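Local coordinates for protein protease (Penicillium cyclopium, PDB 5Z6O) that hydrolyses peptide bonds as a subtilisin-like serine protease of the proteinase K kind, belonging to the subtilase family, at residues 7-12 with 83-88; 50-55 with 76-81; 59-62 with 66-69; 97-102 with 109-114. One frame throughout, in Å; residues are numbered along the deposited sequence.

Contact 1 (7-12 with 83-88); sequences NSPSWG and GSKFGV
P9, in the N-terminal loop that leads into helix 11-16 of this subtilase, packs on K85 and F86 of the loop running from helix 73-82 toward strand 93-98. The pyrrolidine ring does all the touching from its side: CG of P9 lies 3.7 Å from CD1 of F86. Its CB stands beside the next ring atom, with 3.7 Å between CB of P9 and CE1 of F86, so two methylenes follow one bond of the phenyl ring at an oblique approach. CG of P9 also meets the backbone, 3.7 Å from O of K85, a carbonyl that accepts a hydrogen bond from NE2 of Q5. The K85 chain bends at its third and fourth torsions (40° and 72°), which curls the ammonium back until NZ of K85 is 3.8 Å from CG of P9. Over one face of the F86 ring, toward the rim, sits CB of K85 at 4.2 Å above the plane. Further along, F86 touches T213 and A214 of strand 212-215, and S10, the N-cap of helix 11-16, touches I212 of the same strand. Cutting F86 back to an alanine would probably leave the methylenes of P9 without their apolar partner and open a gap between the proline and strand 212-215. No hydrogen bond links the two segments: the fit is one of van der Waals contact, the proline methylenes lying against phenyl ring, carbonyl and lysine end, while the polar backbone atoms of K85 find partners in Q5 and D51.

Contact 2 (50-55 with 76-81); sequences ADFGGR and HTASTA
One buried hydroxyl is used twice: OG of S79, on helix 73-82, donates to OD2 of D51 over 2.8 Å and is also hydrogen-bonded to the backbone N of A215. The hydroxyl meets the carboxylate on its anti side, 25° out of plane. With CG anti to the backbone N (chi1 -155°), D51 directs the carboxylate at the helix, and its other oxygen, OD1, takes the backbone N-H of K85. Beside this polar link F52 presents its ring edge to the helix backbone. CE1 of F52 comes within 3.8 Å of N of S79, and C of A78 lies in the ring plane. The methyl of A78 completes the apolar part, CB standing 3.9 Å from CZ of F52, and both side chains also touch I45. Behind F52 the chain reverses in a type I' turn, F52 to R55, before strand 56-61. A leucine in place of D51 would probably leave the backbone N-H of K85 without its acceptor and cost the hydroxyl of S79 one of its two partners. Gripped by a donor at each oxygen, the buried carboxylate ties its loop both to the helix that begins with H73, a charge-relay residue as in a near-identical relative, and to the loop that follows it.

Contact 3 (59-62 with 66-69); sequences GTNT and DDTD
N61 and D67 form a polar surface contact at the end of strand 56-61, an outermost strand of the parallel subtilase sheet, where the loop toward helix 73-82 comes back past it. A single clear hydrogen bond spans the two segments, from ND2 of N61 to OD1 of D67 over 3.0 Å. It is fairly straight, with an N-H...O angle of 160°, and the acceptor lies close to the amide plane and is met almost head-on. The carboxylate is twisted well away from the amide, the two planes standing 60° apart. N61 holds CG anti to its own backbone N (chi1 -177°), which extends the amide across to the loop; CB of N61 also passes 3.4 Å from OD1 of D67. The rest of the amide is used nearby: OD1 of N61 accepts from the backbone N of A63, and ND2 has a second acceptor in OD1 of D64. Both ends of the group are thus engaged, which should fix its rotation. The loop is folded tightly here, D67 being the centre of an inverse gamma turn. K98, on the adjacent strand 93-98, reaches in with its ammonium to O of D66, O of T68 and the carboxylate of D64, and its charge probably eases the crowding of aspartates. Within the loop the hydroxyl of T68 bends back over D66: OG1 of T68 donates to OD1 of D66 at 2.9 Å, arriving from well above the carboxylate plane.

Contact 4 (97-102 with 109-114); sequences VKVLGA and SQVIAG
V99, just past the end of strand 93-98, lies against V111 and G114 on helix 108-124. Its CB already touches the helix backbone, 3.9 Å from CA of V111. Of the two branches, CG1 is anti to the carbonyl carbon (chi1 -59°) and is directed at the helix turn between Q110 and G114: CG1 of V99 touches O of Q110 and lies 3.8 Å from CA of G114. The other branch, CG2, meets a methyl instead, with 3.9 Å between CG2 of V99 and CG2 of V111, and the two valine side chains cross at about a right angle. The glycine makes this closeness possible, since a CB on G114 would run into CG1 of V99. V97 uses the same dip in the helix, its CG1 resting 3.6 Å from O of G114. Next along the chain, CD2 of L100 makes a looser contact, 4.3 Å from CG2 of V111, and L100 belongs to the pocket that holds the phenylmethanesulfonic acid. Strand to helix packing of this kind belongs to a beta-alpha-beta crossover: helix 108-124 carries the chain from strand 93-98 over to strand 131-135, past strand 37-42, in the parallel subtilase sheet.

Overall arrangement
Contacts 2 and 4 are buried, contact 1 partly so, and contact 3 lies at the surface. Contacts 1 and 2 adjoin through D51, whose backbone O takes the backbone N-H of S84, so contact 1's second loop is held by contact 2's first. Contacts 3 and 4 touch as well, on the neighbouring strands 56-61 and 93-98, through K98 and the backbone of T62. Contacts 1 and 4 stand on opposite sides of the chain's centre, their centres about 27 Å apart. Van der Waals packing carries contacts 1 and 4, chiefly between aliphatic groups in contact 4; contact 2 mixes a buried carboxylate with an aromatic edge, and contact 3 is polar throughout.

Contact 1 (7-12 with 83-88)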
# COMPACT_ATOMS: atom_id res chain seq x y z
N ASN A 7 1.47 -12.73 18.06
CA ASN A 7 2.65 -13.26 17.35
C ASN A 7 2.48 -13.11 15.84
O ASN A 7 2.57 -14.07 15.07
CB ASN A 7 2.92 -14.71 17.74
CG ASN A 7 3.08 -14.87 19.23
OD1 ASN A 7 2.49 -15.76 19.86
ND2 ASN A 7 3.84 -13.94 19.83
N SER A 8 2.15 -11.90 15.43
CA SER A 8 1.81 -11.72 14.02
C SER A 8 2.98 -12.15 13.14
O SER A 8 4.14 -11.93 13.50
CB SER A 8 1.49 -10.26 13.75
OG SER A 8 2.59 -9.44 14.13
N PRO A 9 2.70 -12.71 11.97
CA PRO A 9 3.76 -13.34 11.17
C PRO A 9 4.62 -12.38 10.38
O PRO A 9 5.52 -12.82 9.65
CB PRO A 9 2.97 -14.26 10.23
CG PRO A 9 1.67 -13.62 10.09
CD PRO A 9 1.35 -13.00 11.45
N SER A 10 4.37 -11.07 10.47
CA SER A 10 5.27 -10.09 9.87
C SER A 10 5.45 -8.97 10.89
O SER A 10 4.44 -8.48 11.41
CB SER A 10 4.69 -9.52 8.57
OG SER A 10 5.60 -8.55 8.03
N TRP A 11 6.70 -8.57 11.16
CA TRP A 11 6.97 -7.52 12.16
C TRP A 11 6.29 -6.21 11.79
O TRP A 11 5.97 -5.41 12.67
CB TRP A 11 8.50 -7.29 12.34
CG TRP A 11 9.15 -6.63 11.16
CD1 TRP A 11 9.69 -7.24 10.06
CD2 TRP A 11 9.30 -5.22 10.96
NE1 TRP A 11 10.17 -6.29 9.18
CE2 TRP A 11 9.91 -5.04 9.69
CE3 TRP A 11 8.95 -4.09 11.69
CZ2 TRP A 11 10.21 -3.79 9.17
CZ3 TRP A 11 9.25 -2.82 11.15
CH2 TRP A 11 9.90 -2.69 9.93
N GLY A 12 6.01 -5.98 10.50
CA GLY A 12 5.42 -4.69 10.11
C GLY A 12 4.01 -4.50 10.67
O GLY A 12 3.63 -3.39 11.06
N GLY A 83 -4.74 -9.10 3.50
CA GLY A 83 -4.83 -10.52 3.80
C GLY A 83 -5.23 -10.80 5.23
O GLY A 83 -4.93 -10.06 6.16
N SER A 84 -5.92 -11.95 5.42
CA SER A 84 -6.36 -12.35 6.76
C SER A 84 -5.20 -12.53 7.72
O SER A 84 -5.23 -12.03 8.85
CB SER A 84 -7.15 -13.67 6.70
OG SER A 84 -8.35 -13.45 5.97
N LYS A 85 -4.18 -13.25 7.31
CA LYS A 85 -3.05 -13.50 8.19
C LYS A 85 -1.98 -12.43 8.04
O LYS A 85 -1.43 -11.98 9.05
CB LYS A 85 -2.44 -14.88 7.91
CG LYS A 85 -2.96 -15.96 8.85
CD LYS A 85 -2.39 -17.33 8.52
CE LYS A 85 -0.90 -17.24 8.15
NZ LYS A 85 -0.02 -16.95 9.32
N PHE A 86 -1.68 -11.96 6.83
CA PHE A 86 -0.54 -11.08 6.64
C PHE A 86 -0.92 -9.62 6.48
O PHE A 86 -0.04 -8.80 6.25
CB PHE A 86 0.29 -11.53 5.44
CG PHE A 86 0.80 -12.94 5.58
CD1 PHE A 86 1.84 -13.22 6.44
CD2 PHE A 86 0.24 -13.96 4.83
CE1 PHE A 86 2.30 -14.52 6.58
CE2 PHE A 86 0.70 -15.26 4.95
CZ PHE A 86 1.71 -15.53 5.84
N GLY A 87 -2.20 -9.26 6.64
CA GLY A 87 -2.64 -7.94 6.20
C GLY A 87 -3.13 -6.99 7.26
O GLY A 87 -3.49 -7.38 8.37
N VAL A 88 -3.14 -5.70 6.89
CA VAL A 88 -3.55 -4.61 7.77
C VAL A 88 -5.07 -4.54 7.91
O VAL A 88 -5.61 -4.50 9.02
CB VAL A 88 -2.98 -3.27 7.24
CG1 VAL A 88 -3.46 -2.08 8.14
CG2 VAL A 88 -1.44 -3.29 7.27

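Contact 2 (50-55 with 76-81)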
# COMPACT_ATOMS: atom_id res chain seq x y z
N ALA A 50 -5.50 -18.59 0.03
CA ALA A 50 -6.30 -18.68 1.25
C ALA A 50 -6.30 -17.37 2.04
O ALA A 50 -7.27 -17.08 2.75
CB ALA A 50 -5.80 -19.82 2.13
N ASP A 51 -5.24 -16.57 1.94
CA ASP A 51 -5.14 -15.37 2.74
C ASP A 51 -6.20 -14.34 2.40
O ASP A 51 -6.47 -13.46 3.23
CB ASP A 51 -3.75 -14.72 2.57
CG ASP A 51 -3.35 -13.87 3.77
OD1 ASP A 51 -3.60 -14.31 4.90
OD2 ASP A 51 -2.78 -12.77 3.60
N PHE A 52 -6.78 -14.38 1.20
CA PHE A 52 -7.84 -13.42 0.88
C PHE A 52 -9.24 -13.90 1.25
O PHE A 52 -10.16 -13.07 1.32
CB PHE A 52 -7.79 -13.09 -0.63
CG PHE A 52 -6.45 -12.52 -1.03
CD1 PHE A 52 -6.04 -11.28 -0.56
CD2 PHE A 52 -5.60 -13.25 -1.82
CE1 PHE A 52 -4.79 -10.76 -0.90
CE2 PHE A 52 -4.32 -12.74 -2.18
CZ PHE A 52 -3.93 -11.49 -1.72
N GLY A 53 -9.42 -15.19 1.50
CA GLY A 53 -10.71 -15.66 2.01
C GLY A 53 -11.90 -15.25 1.17
O GLY A 53 -12.94 -14.89 1.72
N GLY A 54 -11.75 -15.28 -0.16
CA GLY A 54 -12.84 -14.89 -1.03
C GLY A 54 -13.06 -13.40 -1.21
O GLY A 54 -13.96 -13.02 -1.95
N ARG A 55 -12.26 -12.54 -0.57
CA ARG A 55 -12.48 -11.11 -0.66
C ARG A 55 -11.75 -10.47 -1.84
O ARG A 55 -11.94 -9.27 -2.09
CB ARG A 55 -12.04 -10.43 0.64
CG ARG A 55 -12.85 -10.88 1.84
CD ARG A 55 -12.33 -10.29 3.14
NE ARG A 55 -11.10 -10.95 3.53
CZ ARG A 55 -9.91 -10.36 3.50
NH1 ARG A 55 -8.85 -11.03 3.91
NH2 ARG A 55 -9.82 -9.08 3.13
N HIS A 76 1.74 -10.42 -3.05
CA HIS A 76 2.40 -10.10 -1.79
C HIS A 76 1.92 -8.73 -1.28
O HIS A 76 1.54 -8.58 -0.11
CB HIS A 76 3.92 -10.12 -2.04
CG HIS A 76 4.76 -10.07 -0.79
ND1 HIS A 76 5.09 -8.88 -0.14
CD2 HIS A 76 5.37 -11.05 -0.09
CE1 HIS A 76 5.85 -9.15 0.91
NE2 HIS A 76 6.05 -10.46 0.95
N THR A 77 1.89 -7.73 -2.16
CA THR A 77 1.44 -6.41 -1.72
C THR A 77 -0.04 -6.38 -1.40
O THR A 77 -0.45 -5.78 -0.39
CB THR A 77 1.79 -5.34 -2.76
OG1 THR A 77 1.13 -5.62 -4.00
CG2 THR A 77 3.35 -5.28 -2.97
N ALA A 78 -0.88 -7.04 -2.21
CA ALA A 78 -2.29 -7.12 -1.83
C ALA A 78 -2.45 -7.80 -0.47
O ALA A 78 -3.33 -7.45 0.33
CB ALA A 78 -3.07 -7.89 -2.90
N SER A 79 -1.62 -8.80 -0.21
CA SER A 79 -1.70 -9.54 1.05
C SER A 79 -1.33 -8.66 2.25
O SER A 79 -2.00 -8.70 3.28
CB SER A 79 -0.79 -10.78 0.95
OG SER A 79 -0.75 -11.46 2.19
N THR A 80 -0.26 -7.88 2.13
CA THR A 80 0.08 -6.92 3.18
C THR A 80 -1.06 -5.94 3.42
O THR A 80 -1.33 -5.56 4.56
CB THR A 80 1.37 -6.17 2.77
OG1 THR A 80 2.44 -7.12 2.79
CG2 THR A 80 1.68 -5.00 3.70
N ALA A 81 -1.76 -5.53 2.35
CA ALA A 81 -2.81 -4.53 2.55
C ALA A 81 -4.02 -5.13 3.24
O ALA A 81 -4.63 -4.48 4.10
CB ALA A 81 -3.24 -3.91 1.21

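Contact 3 (59-62 with 66-69)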
# COMPACT_ATOMS: atom_id res chain seq x y z
N GLY A 59 -10.11 -7.60 -11.44
CA GLY A 59 -10.64 -6.40 -12.05
C GLY A 59 -10.35 -6.36 -13.54
O GLY A 59 -11.27 -6.54 -14.35
N THR A 60 -9.08 -6.15 -13.91
CA THR A 60 -8.73 -6.09 -15.33
C THR A 60 -7.25 -6.44 -15.51
O THR A 60 -6.50 -6.56 -14.55
CB THR A 60 -9.08 -4.71 -15.91
OG1 THR A 60 -9.16 -4.79 -17.33
CG2 THR A 60 -8.06 -3.61 -15.53
N ASN A 61 -6.86 -6.61 -16.77
CA ASN A 61 -5.50 -7.02 -17.12
C ASN A 61 -5.14 -6.19 -18.34
O ASN A 61 -5.70 -6.41 -19.41
CB ASN A 61 -5.42 -8.54 -17.42
CG ASN A 61 -4.00 -9.02 -17.72
OD1 ASN A 61 -3.09 -8.23 -18.00
ND2 ASN A 61 -3.80 -10.34 -17.66
N THR A 62 -4.25 -5.22 -18.19
CA THR A 62 -3.81 -4.43 -19.33
C THR A 62 -2.44 -4.86 -19.85
O THR A 62 -1.92 -4.26 -20.79
CB THR A 62 -3.77 -2.95 -19.00
OG1 THR A 62 -2.73 -2.71 -18.06
CG2 THR A 62 -5.13 -2.44 -18.49
N ASP A 66 -3.00 -13.49 -19.59
CA ASP A 66 -2.92 -14.47 -18.52
C ASP A 66 -3.38 -13.82 -17.22
O ASP A 66 -2.66 -13.00 -16.64
CB ASP A 66 -1.49 -14.97 -18.44
CG ASP A 66 -1.30 -16.08 -17.45
OD1 ASP A 66 -2.25 -16.51 -16.77
OD2 ASP A 66 -0.17 -16.57 -17.36
N ASP A 67 -4.59 -14.16 -16.76
CA ASP A 67 -5.20 -13.47 -15.62
C ASP A 67 -4.79 -14.11 -14.30
O ASP A 67 -5.60 -14.54 -13.46
CB ASP A 67 -6.71 -13.45 -15.75
CG ASP A 67 -7.16 -12.68 -16.97
OD1 ASP A 67 -6.42 -11.75 -17.40
OD2 ASP A 67 -8.22 -13.01 -17.53
N THR A 68 -3.47 -14.21 -14.14
CA THR A 68 -2.88 -14.72 -12.92
C THR A 68 -1.72 -13.82 -12.54
O THR A 68 -1.20 -13.06 -13.37
CB THR A 68 -2.35 -16.16 -13.09
OG1 THR A 68 -1.30 -16.17 -14.07
CG2 THR A 68 -3.44 -17.09 -13.57
N ASP A 69 -1.27 -13.95 -11.30
CA ASP A 69 -0.04 -13.28 -10.87
C ASP A 69 1.15 -14.19 -11.18
O ASP A 69 1.48 -15.10 -10.41
CB ASP A 69 -0.12 -12.95 -9.38
CG ASP A 69 1.17 -12.30 -8.88
OD1 ASP A 69 1.99 -11.94 -9.72
OD2 ASP A 69 1.37 -12.16 -7.66

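Contact 4 (97-102 with 109-114)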
# COMPACT_ATOMS: atom_id res chain seq x y z
N VAL A 97 -5.74 -5.27 -10.36
CA VAL A 97 -5.57 -4.53 -11.61
C VAL A 97 -4.18 -4.89 -12.13
O VAL A 97 -3.17 -4.34 -11.68
CB VAL A 97 -5.73 -3.02 -11.41
CG1 VAL A 97 -5.57 -2.30 -12.75
CG2 VAL A 97 -7.11 -2.68 -10.76
N LYS A 98 -4.10 -5.81 -13.08
CA LYS A 98 -2.81 -6.30 -13.55
C LYS A 98 -2.32 -5.40 -14.67
O LYS A 98 -2.95 -5.32 -15.74
CB LYS A 98 -2.92 -7.74 -14.05
CG LYS A 98 -1.60 -8.25 -14.59
CD LYS A 98 -1.61 -9.78 -14.83
CE LYS A 98 -0.46 -10.13 -15.71
NZ LYS A 98 -0.39 -11.63 -15.83
N VAL A 99 -1.18 -4.72 -14.45
CA VAL A 99 -0.65 -3.75 -15.42
C VAL A 99 0.81 -4.07 -15.74
O VAL A 99 1.41 -3.45 -16.62
CB VAL A 99 -0.78 -2.31 -14.92
CG1 VAL A 99 -2.24 -1.91 -14.64
CG2 VAL A 99 0.10 -2.10 -13.68
N LEU A 100 1.39 -5.02 -15.01
CA LEU A 100 2.76 -5.47 -15.22
C LEU A 100 2.77 -6.96 -15.51
O LEU A 100 1.97 -7.72 -14.95
CB LEU A 100 3.62 -5.24 -13.98
CG LEU A 100 3.56 -3.85 -13.32
CD1 LEU A 100 4.34 -3.90 -12.01
CD2 LEU A 100 4.13 -2.82 -14.27
N GLY A 101 3.72 -7.39 -16.35
CA GLY A 101 3.82 -8.77 -16.77
C GLY A 101 4.55 -9.63 -15.75
O GLY A 101 4.91 -9.19 -14.65
N ALA A 102 4.78 -10.89 -16.13
CA ALA A 102 5.41 -11.81 -15.19
C ALA A 102 6.81 -11.39 -14.80
O ALA A 102 7.27 -11.72 -13.70
CB ALA A 102 5.42 -13.23 -15.76
N SER A 109 1.86 3.45 -20.66
CA SER A 109 0.49 3.52 -21.12
C SER A 109 -0.35 2.36 -20.56
O SER A 109 -1.53 2.56 -20.24
CB SER A 109 0.43 3.55 -22.65
OG SER A 109 0.81 2.30 -23.15
N GLN A 110 0.24 1.16 -20.38
CA GLN A 110 -0.50 0.04 -19.78
C GLN A 110 -0.88 0.33 -18.33
O GLN A 110 -1.97 -0.04 -17.87
CB GLN A 110 0.32 -1.26 -19.76
CG GLN A 110 0.90 -1.74 -21.04
CD GLN A 110 1.70 -3.03 -20.87
OE1 GLN A 110 2.12 -3.40 -19.74
NE2 GLN A 110 1.90 -3.74 -21.96
N VAL A 111 0.06 0.93 -17.59
CA VAL A 111 -0.23 1.29 -16.19
C VAL A 111 -1.36 2.31 -16.13
O VAL A 111 -2.29 2.20 -15.32
CB VAL A 111 1.03 1.84 -15.51
CG1 VAL A 111 0.71 2.35 -14.10
CG2 VAL A 111 2.10 0.77 -15.46
N ILE A 112 -1.27 3.35 -16.97
CA ILE A 112 -2.28 4.39 -16.93
C ILE A 112 -3.64 3.83 -17.30
O ILE A 112 -4.66 4.21 -16.71
CB ILE A 112 -1.87 5.58 -17.83
CG1 ILE A 112 -0.63 6.24 -17.23
CG2 ILE A 112 -3.03 6.59 -17.99
CD1 ILE A 112 -0.02 7.28 -18.09
N ALA A 113 -3.68 2.92 -18.29
CA ALA A 113 -4.94 2.26 -18.66
C ALA A 113 -5.55 1.52 -17.47
O ALA A 113 -6.77 1.54 -17.27
CB ALA A 113 -4.71 1.31 -19.84
N GLY A 114 -4.71 0.88 -16.65
CA GLY A 114 -5.25 0.20 -15.46
C GLY A 114 -5.77 1.18 -14.42
O GLY A 114 -6.83 0.94 -13.80